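Local coordinates for protein 3-methyladenine dna-glycosylase (Archaeoglobus fulgidus, PDB 2JHN) that belongs to the HhH-GPD superfamily of base excision DNA repair proteins and carries an N-terminal domain resembling the TATA-box binding protein, at residues H8-W12 with P52-I58; S32-R36 with V48-P52; R220-L225 with F236-D240; V247-F252 with I265-F270. The protein carries 1 engineered substitution. All blocks are in the same frame, centred on the assembly; numbering follows the deposited sequence.

Contact 1: H8-W12 with P52-I58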
loop_
_atom_site.group_PDB
_atom_site.type_symbol
_atom_site.label_atom_id
_atom_site.label_comp_id
_atom_site.label_asym_id
_atom_site.label_seq_id
_atom_site.Cartn_x
_atom_site.Cartn_y
_atom_site.Cartn_z
ATOM N N HIS A 8 -7.252 -20.306 -4.217
ATOM C CA HIS A 8 -8.069 -19.644 -5.228
ATOM C C HIS A 8 -7.165 -18.969 -6.284
ATOM O O HIS A 8 -6.056 -18.554 -5.950
ATOM C CB HIS A 8 -8.943 -18.618 -4.496
ATOM C CG HIS A 8 -10.084 -18.085 -5.307
ATOM N ND1 HIS A 8 -9.910 -17.182 -6.335
ATOM C CD2 HIS A 8 -11.419 -18.296 -5.216
ATOM C CE1 HIS A 8 -11.086 -16.877 -6.858
ATOM N NE2 HIS A 8 -12.019 -17.537 -6.193
ATOM N N ALA A 9 -7.608 -18.854 -7.541
ATOM C CA ALA A 9 -6.815 -18.130 -8.563
ATOM C C ALA A 9 -6.675 -16.641 -8.196
ATOM O O ALA A 9 -7.560 -16.061 -7.555
ATOM C CB ALA A 9 -7.426 -18.269 -9.952
ATOM N N VAL A 10 -5.549 -16.050 -8.575
ATOM C CA VAL A 10 -5.340 -14.604 -8.457
ATOM C C VAL A 10 -4.969 -14.116 -9.849
ATOM O O VAL A 10 -4.266 -14.813 -10.608
ATOM C CB VAL A 10 -4.244 -14.289 -7.408
ATOM C CG1 VAL A 10 -2.875 -14.757 -7.889
ATOM C CG2 VAL A 10 -4.221 -12.798 -7.035
ATOM N N ASN A 11 -5.490 -12.961 -10.222
ATOM C CA ASN A 11 -5.095 -12.321 -11.446
ATOM C C ASN A 11 -3.867 -11.445 -11.170
ATOM O O ASN A 11 -3.996 -10.338 -10.659
ATOM C CB ASN A 11 -6.243 -11.495 -12.010
ATOM C CG ASN A 11 -5.929 -10.936 -13.371
ATOM O OD1 ASN A 11 -4.934 -10.263 -13.555
ATOM N ND2 ASN A 11 -6.776 -11.242 -14.355
ATOM N N TRP A 12 -2.687 -11.960 -11.514
ATOM C CA TRP A 12 -1.432 -11.253 -11.269
ATOM C C TRP A 12 -1.363 -9.926 -12.006
ATOM O O TRP A 12 -0.849 -8.939 -11.475
ATOM C CB TRP A 12 -0.246 -12.137 -11.664
ATOM C CG TRP A 12 1.097 -11.578 -11.284
ATOM C CD1 TRP A 12 2.016 -10.975 -12.117
ATOM C CD2 TRP A 12 1.674 -11.576 -9.980
ATOM N NE1 TRP A 12 3.128 -10.586 -11.393
ATOM C CE2 TRP A 12 2.951 -10.963 -10.086
ATOM C CE3 TRP A 12 1.240 -12.034 -8.727
ATOM C CZ2 TRP A 12 3.801 -10.797 -8.978
ATOM C CZ3 TRP A 12 2.091 -11.856 -7.610
ATOM C CH2 TRP A 12 3.347 -11.248 -7.751
ATOM N N PRO A 52 4.011 -15.234 -11.131
ATOM C CA PRO A 52 3.175 -16.419 -11.211
ATOM C C PRO A 52 3.774 -17.517 -12.108
ATOM O O PRO A 52 4.348 -17.217 -13.158
ATOM C CB PRO A 52 1.893 -15.901 -11.838
ATOM C CG PRO A 52 2.266 -14.714 -12.604
ATOM C CD PRO A 52 3.462 -14.106 -11.900
ATOM N N GLU A 53 3.644 -18.769 -11.698
ATOM C CA GLU A 53 3.859 -19.827 -12.686
ATOM C C GLU A 53 2.521 -20.407 -13.178
ATOM O O GLU A 53 2.451 -21.013 -14.261
ATOM C CB GLU A 53 4.880 -20.864 -12.214
ATOM C CG GLU A 53 4.317 -22.037 -11.515
ATOM C CD GLU A 53 5.378 -23.013 -11.031
ATOM O OE1 GLU A 53 6.550 -23.010 -11.495
ATOM O OE2 GLU A 53 5.042 -23.762 -10.119
ATOM N N SER A 54 1.465 -20.176 -12.395
ATOM C CA SER A 54 0.086 -20.516 -12.780
ATOM C C SER A 54 -0.897 -19.629 -12.029
ATOM O O SER A 54 -0.492 -18.859 -11.148
ATOM C CB SER A 54 -0.225 -21.984 -12.474
ATOM O OG SER A 54 -0.347 -22.234 -11.077
ATOM N N GLU A 55 -2.187 -19.762 -12.351
ATOM C CA GLU A 55 -3.243 -19.006 -11.662
ATOM C C GLU A 55 -3.182 -19.092 -10.133
ATOM O O GLU A 55 -3.562 -18.127 -9.443
ATOM C CB GLU A 55 -4.644 -19.398 -12.184
ATOM C CG GLU A 55 -5.125 -20.820 -11.835
ATOM C CD GLU A 55 -6.635 -21.023 -12.069
ATOM O OE1 GLU A 55 -7.201 -20.327 -12.951
ATOM O OE2 GLU A 55 -7.254 -21.868 -11.365
ATOM N N ARG A 56 -2.704 -20.230 -9.609
ATOM C CA ARG A 56 -2.721 -20.515 -8.183
ATOM C C ARG A 56 -1.351 -20.708 -7.540
ATOM O O ARG A 56 -1.268 -21.165 -6.403
ATOM C CB ARG A 56 -3.589 -21.742 -7.878
ATOM C CG ARG A 56 -5.033 -21.551 -8.264
ATOM C CD ARG A 56 -5.922 -22.696 -7.819
ATOM N NE ARG A 56 -7.219 -22.540 -8.475
ATOM C CZ ARG A 56 -8.310 -23.246 -8.199
ATOM N NH1 ARG A 56 -8.292 -24.192 -7.260
ATOM N NH2 ARG A 56 -9.428 -22.994 -8.869
ATOM N N THR A 57 -0.283 -20.345 -8.248
ATOM C CA THR A 57 1.066 -20.573 -7.733
ATOM C C THR A 57 1.944 -19.382 -8.015
ATOM O O THR A 57 2.160 -19.039 -9.169
ATOM C CB THR A 57 1.731 -21.829 -8.366
ATOM O OG1 THR A 57 0.906 -22.966 -8.134
ATOM C CG2 THR A 57 3.116 -22.079 -7.752
ATOM N N ILE A 58 2.467 -18.775 -6.954
ATOM C CA ILE A 58 3.400 -17.665 -7.096
ATOM C C ILE A 58 4.799 -18.176 -6.730
ATOM O O ILE A 58 5.030 -18.681 -5.634
ATOM C CB ILE A 58 3.006 -16.436 -6.181
ATOM C CG1 ILE A 58 1.560 -15.964 -6.452
ATOM C CG2 ILE A 58 4.035 -15.286 -6.309
ATOM C CD1 ILE A 58 1.211 -15.624 -7.926
HETATM O O HOH W 1 -1.497 -16.040 -10.840
#
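The beta hairpin turn that joins strand 44-54 to strand 57-62 is met by the loop 8-12, with Trp12 against Pro52 on one flank and Ala9 beside Glu55 on the other. Pro52 CD stands almost straight above the five-membered ring of Trp12, 3.4 Å from its centroid and 6° off the normal, a CH-pi contact. CG of Trp12 lies anti to the backbone N (chi1 -172°), which swings the indole back over the hairpin, where its CE3 also meets Ile58 CD1 at 3.7 Å; its NE1 is taken by Gly33 O. At the turn itself, Val10 N donates to Glu55 O (3.0 Å, 165°). A water lies near both Val10 O and Ser54 O. Ala9 CB rests against the carboxylate carbon CD of Glu55 at 3.6 Å, while the extended Arg56 runs past Ala9 N with its CG 3.8 Å away. Arg56 NE and Glu55 OE2 form a salt bridge of 3.0 Å, so the two long side chains flank Ala9 as a linked pair. Ser54 to Thr57 make a type I turn, and Glu53 and Ser54 both face Thr57, the pairing that defines a classic beta bulge.

Contact 2: S32-R36 with V48-P52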
loop_
_atom_site.group_PDB
_atom_site.type_symbol
_atom_site.label_atom_id
_atom_site.label_comp_id
_atom_site.label_asym_id
_atom_site.label_seq_id
_atom_site.Cartn_x
_atom_site.Cartn_y
_atom_site.Cartn_z
ATOM N N SER A 32 8.108 -6.707 -16.929
ATOM C CA SER A 32 7.570 -7.901 -17.603
ATOM C C SER A 32 6.859 -8.848 -16.657
ATOM O O SER A 32 7.094 -10.067 -16.667
ATOM C CB SER A 32 8.647 -8.625 -18.420
ATOM O OG SER A 32 9.167 -7.763 -19.415
ATOM N N GLY A 33 6.001 -8.275 -15.811
ATOM C CA GLY A 33 5.171 -9.059 -14.903
ATOM C C GLY A 33 5.914 -9.715 -13.749
ATOM O O GLY A 33 5.371 -10.593 -13.099
ATOM N N VAL A 34 7.167 -9.312 -13.524
ATOM C CA VAL A 34 7.928 -9.800 -12.391
ATOM C C VAL A 34 8.120 -8.639 -11.423
ATOM O O VAL A 34 8.679 -7.616 -11.793
ATOM C CB VAL A 34 9.316 -10.378 -12.805
ATOM C CG1 VAL A 34 10.052 -10.822 -11.599
ATOM C CG2 VAL A 34 9.136 -11.552 -13.799
ATOM N N TRP A 35 7.629 -8.817 -10.198
ATOM C CA TRP A 35 7.739 -7.830 -9.125
ATOM C C TRP A 35 9.027 -8.052 -8.333
ATOM O O TRP A 35 9.391 -9.204 -8.046
ATOM C CB TRP A 35 6.533 -7.990 -8.186
ATOM C CG TRP A 35 6.598 -7.203 -6.892
ATOM C CD1 TRP A 35 6.122 -5.946 -6.669
ATOM C CD2 TRP A 35 7.157 -7.647 -5.648
ATOM N NE1 TRP A 35 6.367 -5.569 -5.371
ATOM C CE2 TRP A 35 6.998 -6.590 -4.719
ATOM C CE3 TRP A 35 7.811 -8.821 -5.240
ATOM C CZ2 TRP A 35 7.426 -6.678 -3.397
ATOM C CZ3 TRP A 35 8.258 -8.909 -3.902
ATOM C CH2 TRP A 35 8.055 -7.843 -2.997
ATOM N N ARG A 36 9.699 -6.967 -7.940
ATOM C CA ARG A 36 10.837 -7.109 -7.045
ATOM C C ARG A 36 11.126 -5.900 -6.179
ATOM O O ARG A 36 10.788 -4.760 -6.533
ATOM C CB ARG A 36 12.131 -7.490 -7.811
ATOM C CG ARG A 36 12.742 -6.376 -8.602
ATOM C CD ARG A 36 13.874 -6.938 -9.523
ATOM N NE ARG A 36 14.690 -5.831 -9.996
ATOM C CZ ARG A 36 14.495 -5.177 -11.137
ATOM N NH1 ARG A 36 13.531 -5.531 -11.979
ATOM N NH2 ARG A 36 15.288 -4.162 -11.445
ATOM N N VAL A 48 14.301 -9.915 -3.096
ATOM C CA VAL A 48 13.134 -10.791 -3.257
ATOM C C VAL A 48 12.468 -10.439 -4.583
ATOM O O VAL A 48 12.342 -9.264 -4.916
ATOM C CB VAL A 48 12.104 -10.661 -2.104
ATOM C CG1 VAL A 48 10.910 -11.609 -2.333
ATOM C CG2 VAL A 48 12.742 -11.003 -0.753
ATOM N N MET A 49 12.063 -11.462 -5.348
ATOM C CA MET A 49 11.242 -11.241 -6.532
ATOM C C MET A 49 10.146 -12.300 -6.569
ATOM O O MET A 49 10.280 -13.374 -5.976
ATOM C CB MET A 49 12.081 -11.267 -7.818
ATOM C CG MET A 49 12.494 -12.642 -8.237
ATOM S SD MET A 49 13.750 -12.607 -9.520
ATOM C CE MET A 49 12.794 -12.171 -10.929
ATOM N N ALA A 50 9.058 -11.988 -7.248
ATOM C CA ALA A 50 7.923 -12.906 -7.305
ATOM C C ALA A 50 7.173 -12.735 -8.614
ATOM O O ALA A 50 7.116 -11.646 -9.170
ATOM C CB ALA A 50 6.986 -12.708 -6.110
ATOM N N TYR A 51 6.594 -13.838 -9.089
ATOM C CA TYR A 51 5.904 -13.879 -10.369
ATOM C C TYR A 51 5.134 -15.202 -10.399
ATOM O O TYR A 51 5.530 -16.165 -9.735
ATOM C CB TYR A 51 6.903 -13.791 -11.542
ATOM C CG TYR A 51 7.977 -14.864 -11.486
ATOM C CD1 TYR A 51 7.768 -16.112 -12.083
ATOM C CD2 TYR A 51 9.199 -14.634 -10.846
ATOM C CE1 TYR A 51 8.750 -17.120 -12.020
ATOM C CE2 TYR A 51 10.194 -15.630 -10.785
ATOM C CZ TYR A 51 9.952 -16.875 -11.391
ATOM O OH TYR A 51 10.893 -17.886 -11.349
ATOM N N PRO A 52 4.011 -15.234 -11.131
ATOM C CA PRO A 52 3.175 -16.419 -11.211
ATOM C C PRO A 52 3.774 -17.517 -12.108
ATOM O O PRO A 52 4.348 -17.217 -13.158
ATOM C CB PRO A 52 1.893 -15.901 -11.838
ATOM C CG PRO A 52 2.266 -14.714 -12.604
ATOM C CD PRO A 52 3.462 -14.106 -11.900
#
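Trp35 lays the edge of its indole along the neighbouring strand, CE3 coming to 4.1 Å from Ala50 CB and CZ3 reaching on toward CG1 of Val48. Its CG is anti to the backbone N (chi1 170°), which carries the six-membered ring along the strand and leaves Ala50 N near the ring plane. The polar end serves elsewhere: NE1 bonds to Asp28, one of the residues around a bound sodium ion, while the ring of Phe19 meets the indole at about 30°. In the backbone, Trp35 and Ala50 form an antiparallel hydrogen-bonded pair, with Trp35 N to Ala50 O at 3.1 Å and Ala50 N to Trp35 O at 2.9 Å. These bonds are part of the pairing of the beta hairpin of strands 34-41 and 44-54, the central part of the five-stranded antiparallel sheet in the TBP-like domain; strand 57-62 continues it beyond Val48-Pro52. The next pair, Arg36 with Met49, is non-hydrogen-bonded and puts its side chains on the face away from Trp35, where Arg36 CB and Met49 CB touch at 3.8 Å. Arg36 then stretches off the sheet, its NE bonding to Lys157 O and its NH1 forming a salt bridge with Glu31. Toward the open end of the hairpin, Val34 and Tyr51 lie side by side and point the same way, Val34 CG2 being 3.9 Å from Tyr51 CB; the phenol OH goes on to Glu61.

Contact 3: R220-L225 with F236-D240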
loop_
_atom_site.group_PDB
_atom_site.type_symbol
_atom_site.label_atom_id
_atom_site.label_comp_id
_atom_site.label_asym_id
_atom_site.label_seq_id
_atom_site.Cartn_x
_atom_site.Cartn_y
_atom_site.Cartn_z
ATOM N N ARG A 220 -6.853 13.398 10.674
ATOM C CA ARG A 220 -7.753 12.243 10.525
ATOM C C ARG A 220 -7.482 11.457 9.228
ATOM O O ARG A 220 -7.371 10.233 9.273
ATOM C CB ARG A 220 -9.214 12.679 10.587
ATOM C CG ARG A 220 -10.166 11.538 10.409
ATOM C CD ARG A 220 -11.596 11.971 10.722
ATOM N NE ARG A 220 -12.377 10.774 11.009
ATOM C CZ ARG A 220 -13.661 10.768 11.352
ATOM N NH1 ARG A 220 -14.340 11.924 11.441
ATOM N NH2 ARG A 220 -14.262 9.596 11.606
ATOM N N TRP A 221 -7.367 12.159 8.098
ATOM C CA TRP A 221 -7.200 11.498 6.808
ATOM C C TRP A 221 -5.908 10.686 6.754
ATOM O O TRP A 221 -5.950 9.504 6.451
ATOM C CB TRP A 221 -7.261 12.492 5.637
ATOM C CG TRP A 221 -6.877 11.870 4.337
ATOM C CD1 TRP A 221 -7.507 10.824 3.692
ATOM C CD2 TRP A 221 -5.757 12.223 3.527
ATOM N NE1 TRP A 221 -6.841 10.526 2.523
ATOM C CE2 TRP A 221 -5.766 11.367 2.398
ATOM C CE3 TRP A 221 -4.750 13.203 3.631
ATOM C CZ2 TRP A 221 -4.793 11.447 1.384
ATOM C CZ3 TRP A 221 -3.796 13.294 2.615
ATOM C CH2 TRP A 221 -3.821 12.413 1.509
ATOM N N THR A 222 -4.777 11.309 7.080
ATOM C CA THR A 222 -3.492 10.599 7.093
ATOM C C THR A 222 -3.521 9.410 8.063
ATOM O O THR A 222 -3.003 8.331 7.741
ATOM C CB THR A 222 -2.370 11.557 7.469
ATOM O OG1 THR A 222 -2.299 12.570 6.449
ATOM C CG2 THR A 222 -1.016 10.794 7.607
ATOM N N ALA A 223 -4.128 9.593 9.231
ATOM C CA ALA A 223 -4.119 8.525 10.245
ATOM C C ALA A 223 -4.979 7.334 9.744
ATOM O O ALA A 223 -4.555 6.152 9.816
ATOM C CB ALA A 223 -4.597 9.063 11.630
ATOM N N GLU A 224 -6.162 7.643 9.218
ATOM C CA GLU A 224 -7.055 6.584 8.691
ATOM C C GLU A 224 -6.483 5.895 7.457
ATOM O O GLU A 224 -6.638 4.666 7.314
ATOM C CB GLU A 224 -8.477 7.092 8.441
ATOM C CG GLU A 224 -9.160 7.553 9.745
ATOM C CD GLU A 224 -10.588 8.003 9.554
ATOM O OE1 GLU A 224 -10.985 8.293 8.389
ATOM O OE2 GLU A 224 -11.312 8.035 10.593
ATOM N N LEU A 225 -5.836 6.654 6.587
ATOM C CA LEU A 225 -5.139 6.053 5.425
ATOM C C LEU A 225 -4.030 5.086 5.912
ATOM O O LEU A 225 -3.954 3.938 5.469
ATOM C CB LEU A 225 -4.561 7.146 4.519
ATOM C CG LEU A 225 -4.049 6.773 3.140
ATOM C CD1 LEU A 225 -5.252 6.259 2.313
ATOM C CD2 LEU A 225 -3.442 8.056 2.512
ATOM N N PHE A 236 -12.023 3.033 7.615
ATOM C CA PHE A 236 -12.333 3.435 6.249
ATOM C C PHE A 236 -12.096 4.932 6.113
ATOM O O PHE A 236 -12.806 5.720 6.757
ATOM C CB PHE A 236 -13.771 3.041 5.881
ATOM C CG PHE A 236 -14.084 3.196 4.407
ATOM C CD1 PHE A 236 -13.665 2.218 3.484
ATOM C CD2 PHE A 236 -14.791 4.305 3.951
ATOM C CE1 PHE A 236 -13.959 2.355 2.101
ATOM C CE2 PHE A 236 -15.091 4.477 2.591
ATOM C CZ PHE A 236 -14.671 3.482 1.660
ATOM N N PRO A 237 -11.097 5.330 5.288
ATOM C CA PRO A 237 -10.678 6.745 5.175
ATOM C C PRO A 237 -11.580 7.610 4.284
ATOM O O PRO A 237 -11.239 7.933 3.130
ATOM C CB PRO A 237 -9.259 6.643 4.607
ATOM C CG PRO A 237 -9.313 5.401 3.735
ATOM C CD PRO A 237 -10.303 4.450 4.398
ATOM N N ALA A 238 -12.706 8.008 4.850
ATOM C CA ALA A 238 -13.784 8.651 4.091
ATOM C C ALA A 238 -13.465 10.080 3.617
ATOM O O ALA A 238 -14.091 10.582 2.662
ATOM C CB ALA A 238 -15.080 8.607 4.934
ATOM N N ASP A 239 -12.512 10.749 4.274
ATOM C CA ASP A 239 -12.067 12.082 3.823
ATOM C C ASP A 239 -11.254 12.032 2.528
ATOM O O ASP A 239 -11.059 13.050 1.884
ATOM C CB ASP A 239 -11.277 12.834 4.915
ATOM C CG ASP A 239 -12.100 13.076 6.157
ATOM O OD1 ASP A 239 -13.032 13.919 6.093
ATOM O OD2 ASP A 239 -11.832 12.405 7.191
ATOM N N ASP A 240 -10.772 10.848 2.141
ATOM C CA ASP A 240 -9.962 10.746 0.932
ATOM C C ASP A 240 -10.814 11.186 -0.281
ATOM O O ASP A 240 -11.923 10.672 -0.483
ATOM C CB ASP A 240 -9.411 9.309 0.777
ATOM C CG ASP A 240 -8.377 9.202 -0.339
ATOM O OD1 ASP A 240 -7.158 9.219 -0.039
ATOM O OD2 ASP A 240 -8.792 9.127 -1.517
HETATM O O HOH W 2 -10.483 10.134 6.377
#
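The indole of Trp221 meets Asp240 at its edge: NE1 donates to Asp240 OD1 (2.9 Å, 147°), with the oxygen close to the ring plane and approached on its anti side, while ring and carboxylate are turned 47° apart. The guanidinium of Arg220 likewise has Glu224 OE2 at its edge, NE to OE2 3.0 Å, but that oxygen is reached from above the carboxylate plane. Asp239 OD2 lies well out of the guanidinium plane, close enough for the opposite charges to attract, though no N-H points at it. Helix 220-229, which carries Arg220, Trp221 and Glu224, is the second helix of the helix-hairpin-helix motif, and the segment 236-240 leads from it to helix 241-251, whose first turn Asp240 N-caps through OD2 to Val243 N. Pro237, the centre of an inverse gamma turn, presses its CB on Glu224 CB at 3.9 Å. Two carboxylates draw close here, Glu224 OE1 and Asp239 OD2 standing 4.4 Å apart, and Arg263 forms a salt bridge to each, which probably eases their repulsion. One water completes the link, donating to Glu224 OE1 and Asp239 OD2, each at 2.8 Å, and accepting from Asp239 N at 3.0 Å.

Contact 4: V247-F252 with I265-F270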
loop_
_atom_site.group_PDB
_atom_site.type_symbol
_atom_site.label_atom_id
_atom_site.label_comp_id
_atom_site.label_asym_id
_atom_site.label_seq_id
_atom_site.Cartn_x
_atom_site.Cartn_y
_atom_site.Cartn_z
ATOM N N VAL A 247 -17.195 6.432 -4.365
ATOM C CA VAL A 247 -18.428 6.060 -3.670
ATOM C C VAL A 247 -19.634 6.837 -4.219
ATOM O O VAL A 247 -20.730 6.296 -4.323
ATOM C CB VAL A 247 -18.309 6.226 -2.118
ATOM C CG1 VAL A 247 -19.664 6.028 -1.439
ATOM C CG2 VAL A 247 -17.290 5.243 -1.555
ATOM N N SER A 248 -19.405 8.098 -4.566
ATOM C CA SER A 248 -20.450 8.946 -5.154
ATOM C C SER A 248 -20.874 8.458 -6.534
ATOM O O SER A 248 -22.080 8.425 -6.827
ATOM C CB SER A 248 -19.980 10.396 -5.234
ATOM O OG SER A 248 -19.802 10.919 -3.928
ATOM N N ARG A 249 -19.892 8.096 -7.363
ATOM C CA ARG A 249 -20.118 7.548 -8.709
ATOM C C ARG A 249 -20.860 6.209 -8.685
ATOM O O ARG A 249 -21.752 5.966 -9.511
ATOM C CB ARG A 249 -18.795 7.433 -9.476
ATOM C CG ARG A 249 -18.965 7.296 -10.976
ATOM C CD ARG A 249 -17.868 8.011 -11.747
ATOM N NE ARG A 249 -18.185 8.047 -13.174
ATOM C CZ ARG A 249 -17.884 7.073 -14.029
ATOM N NH1 ARG A 249 -17.245 5.993 -13.606
ATOM N NH2 ARG A 249 -18.215 7.180 -15.308
ATOM N N LEU A 250 -20.521 5.359 -7.718
ATOM C CA LEU A 250 -21.167 4.069 -7.555
ATOM C C LEU A 250 -22.602 4.130 -7.060
ATOM O O LEU A 250 -23.462 3.410 -7.575
ATOM C CB LEU A 250 -20.362 3.186 -6.595
ATOM C CG LEU A 250 -19.218 2.381 -7.188
ATOM C CD1 LEU A 250 -18.498 1.680 -6.053
ATOM C CD2 LEU A 250 -19.729 1.365 -8.215
ATOM N N TYR A 251 -22.858 4.969 -6.056
ATOM C CA TYR A 251 -24.102 4.905 -5.308
ATOM C C TYR A 251 -24.996 6.131 -5.421
ATOM O O TYR A 251 -26.158 6.098 -4.987
ATOM C CB TYR A 251 -23.805 4.648 -3.822
ATOM C CG TYR A 251 -23.351 3.235 -3.504
ATOM C CD1 TYR A 251 -24.269 2.179 -3.414
ATOM C CD2 TYR A 251 -22.006 2.960 -3.267
ATOM C CE1 TYR A 251 -23.852 0.875 -3.111
ATOM C CE2 TYR A 251 -21.575 1.666 -2.961
ATOM C CZ TYR A 251 -22.490 0.624 -2.887
ATOM O OH TYR A 251 -22.076 -0.654 -2.582
ATOM N N PHE A 252 -24.441 7.227 -5.924
ATOM C CA PHE A 252 -25.134 8.513 -5.900
ATOM C C PHE A 252 -25.129 9.144 -7.282
ATOM O O PHE A 252 -25.236 10.364 -7.415
ATOM C CB PHE A 252 -24.516 9.464 -4.854
ATOM C CG PHE A 252 -24.700 9.006 -3.427
ATOM C CD1 PHE A 252 -25.789 9.439 -2.677
ATOM C CD2 PHE A 252 -23.780 8.128 -2.833
ATOM C CE1 PHE A 252 -25.968 9.018 -1.362
ATOM C CE2 PHE A 252 -23.945 7.701 -1.518
ATOM C CZ PHE A 252 -25.043 8.144 -0.775
ATOM N N ILE A 265 -22.415 5.097 4.250
ATOM C CA ILE A 265 -22.407 4.040 3.219
ATOM C C ILE A 265 -21.480 2.858 3.550
ATOM O O ILE A 265 -21.888 1.687 3.477
ATOM C CB ILE A 265 -22.076 4.606 1.794
ATOM C CG1 ILE A 265 -23.352 5.076 1.104
ATOM C CG2 ILE A 265 -21.386 3.532 0.894
ATOM C CD1 ILE A 265 -24.438 3.971 0.983
ATOM N N ALA A 266 -20.230 3.160 3.905
ATOM C CA ALA A 266 -19.292 2.102 4.290
ATOM C C ALA A 266 -19.791 1.275 5.471
ATOM O O ALA A 266 -19.690 0.043 5.464
ATOM C CB ALA A 266 -17.914 2.695 4.592
ATOM N N ARG A 267 -20.353 1.942 6.487
ATOM C CA ARG A 267 -20.930 1.240 7.623
ATOM C C ARG A 267 -22.054 0.317 7.186
ATOM O O ARG A 267 -22.094 -0.839 7.583
ATOM C CB ARG A 267 -21.452 2.224 8.678
ATOM C CG ARG A 267 -20.457 2.603 9.745
ATOM C CD ARG A 267 -21.129 3.341 10.916
ATOM N NE ARG A 267 -21.974 4.461 10.489
ATOM C CZ ARG A 267 -21.552 5.706 10.255
ATOM N NH1 ARG A 267 -20.281 6.049 10.416
ATOM N NH2 ARG A 267 -22.425 6.625 9.863
ATOM N N GLU A 268 -22.942 0.831 6.334
ATOM C CA GLU A 268 -24.126 0.086 5.894
ATOM C C GLU A 268 -23.835 -1.035 4.889
ATOM O O GLU A 268 -24.450 -2.112 4.953
ATOM C CB GLU A 268 -25.202 1.052 5.344
ATOM C CG GLU A 268 -25.742 2.057 6.390
ATOM C CD GLU A 268 -26.649 3.148 5.802
ATOM O OE1 GLU A 268 -26.508 3.502 4.614
ATOM O OE2 GLU A 268 -27.506 3.664 6.549
ATOM N N ARG A 269 -22.897 -0.794 3.968
ATOM C CA ARG A 269 -22.695 -1.687 2.838
ATOM C C ARG A 269 -21.373 -2.461 2.799
ATOM O O ARG A 269 -21.289 -3.504 2.125
ATOM C CB ARG A 269 -22.844 -0.881 1.532
ATOM C CG ARG A 269 -24.268 -0.355 1.346
ATOM C CD ARG A 269 -24.444 0.332 0.035
ATOM N NE ARG A 269 -25.842 0.709 -0.222
ATOM C CZ ARG A 269 -26.716 0.016 -0.969
ATOM N NH1 ARG A 269 -26.388 -1.131 -1.557
ATOM N NH2 ARG A 269 -27.948 0.483 -1.116
ATOM N N PHE A 270 -20.340 -1.944 3.481
ATOM C CA PHE A 270 -18.999 -2.551 3.334
ATOM C C PHE A 270 -18.604 -3.458 4.501
ATOM O O PHE A 270 -17.886 -4.448 4.307
ATOM C CB PHE A 270 -17.901 -1.508 3.076
ATOM C CG PHE A 270 -18.154 -0.583 1.900
ATOM C CD1 PHE A 270 -19.103 -0.864 0.902
ATOM C CD2 PHE A 270 -17.403 0.576 1.784
ATOM C CE1 PHE A 270 -19.300 0.037 -0.169
ATOM C CE2 PHE A 270 -17.593 1.485 0.727
ATOM C CZ PHE A 270 -18.545 1.199 -0.265
#
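The short segments 247-251 and 265-270 run at 52° to one another with their axes no closer than 12.8 Å, so that the two helices face each other across a layer of side chains rather than backbone to backbone. This is plain helix packing within the mainly helical HhH-GPD region, between helix 241-251 and helix 259-270, the latter widening into a pi-type turn at 266-270. Tyr251 takes the largest share. With its CG beside the backbone N (chi1 -73°), the ring reaches toward helix 259-270, and the phenol slides past Arg269 in the opposite direction, CE1 coming as near as 3.2 Å to Arg269 CD. The guanidinium turns one face to the tyrosine, with CD1 above its rim, but the two planes are 43° apart and do not stack. Asp95 draws the polar ends together beyond this overlap, forming a salt bridge with Arg269 NH1 and a weak hydrogen bond with Tyr251 OH. Phe270 offers its edge to the same phenol, with Tyr251 OH near the ring plane and 3.7 Å from CE1. Ile265 fills the middle between two partners. Its CG2 branch touches Val247 CG1 at 3.8 Å, whereas its CG1 branch reaches the rim of the Phe252 ring, lying near the ring plane and 3.8 Å from CE2.

In the fold
The four contacts fall into two pairs, one in each family region. Contacts 1 and 2, with centres about 12 Å apart, share Pro52 and the same sheet, contact 2 being nested inside the loop closed by contact 1; Ile58 CG2 of contact 1 packs on Ala50 CB of contact 2 at 3.9 Å. Contacts 3 and 4, with centres about 16 Å apart, follow in series along the helical domain and meet where Phe236 CZ packs on Phe270 CE2 at 3.7 Å. Between the pairs nothing touches: the centres of contacts 1 and 3 are about 32 Å apart, on opposite sides of the chain's centre. A bound sodium ion lies about 8 Å from the Trp35 side chain, and another about 9 Å from that of Arg220.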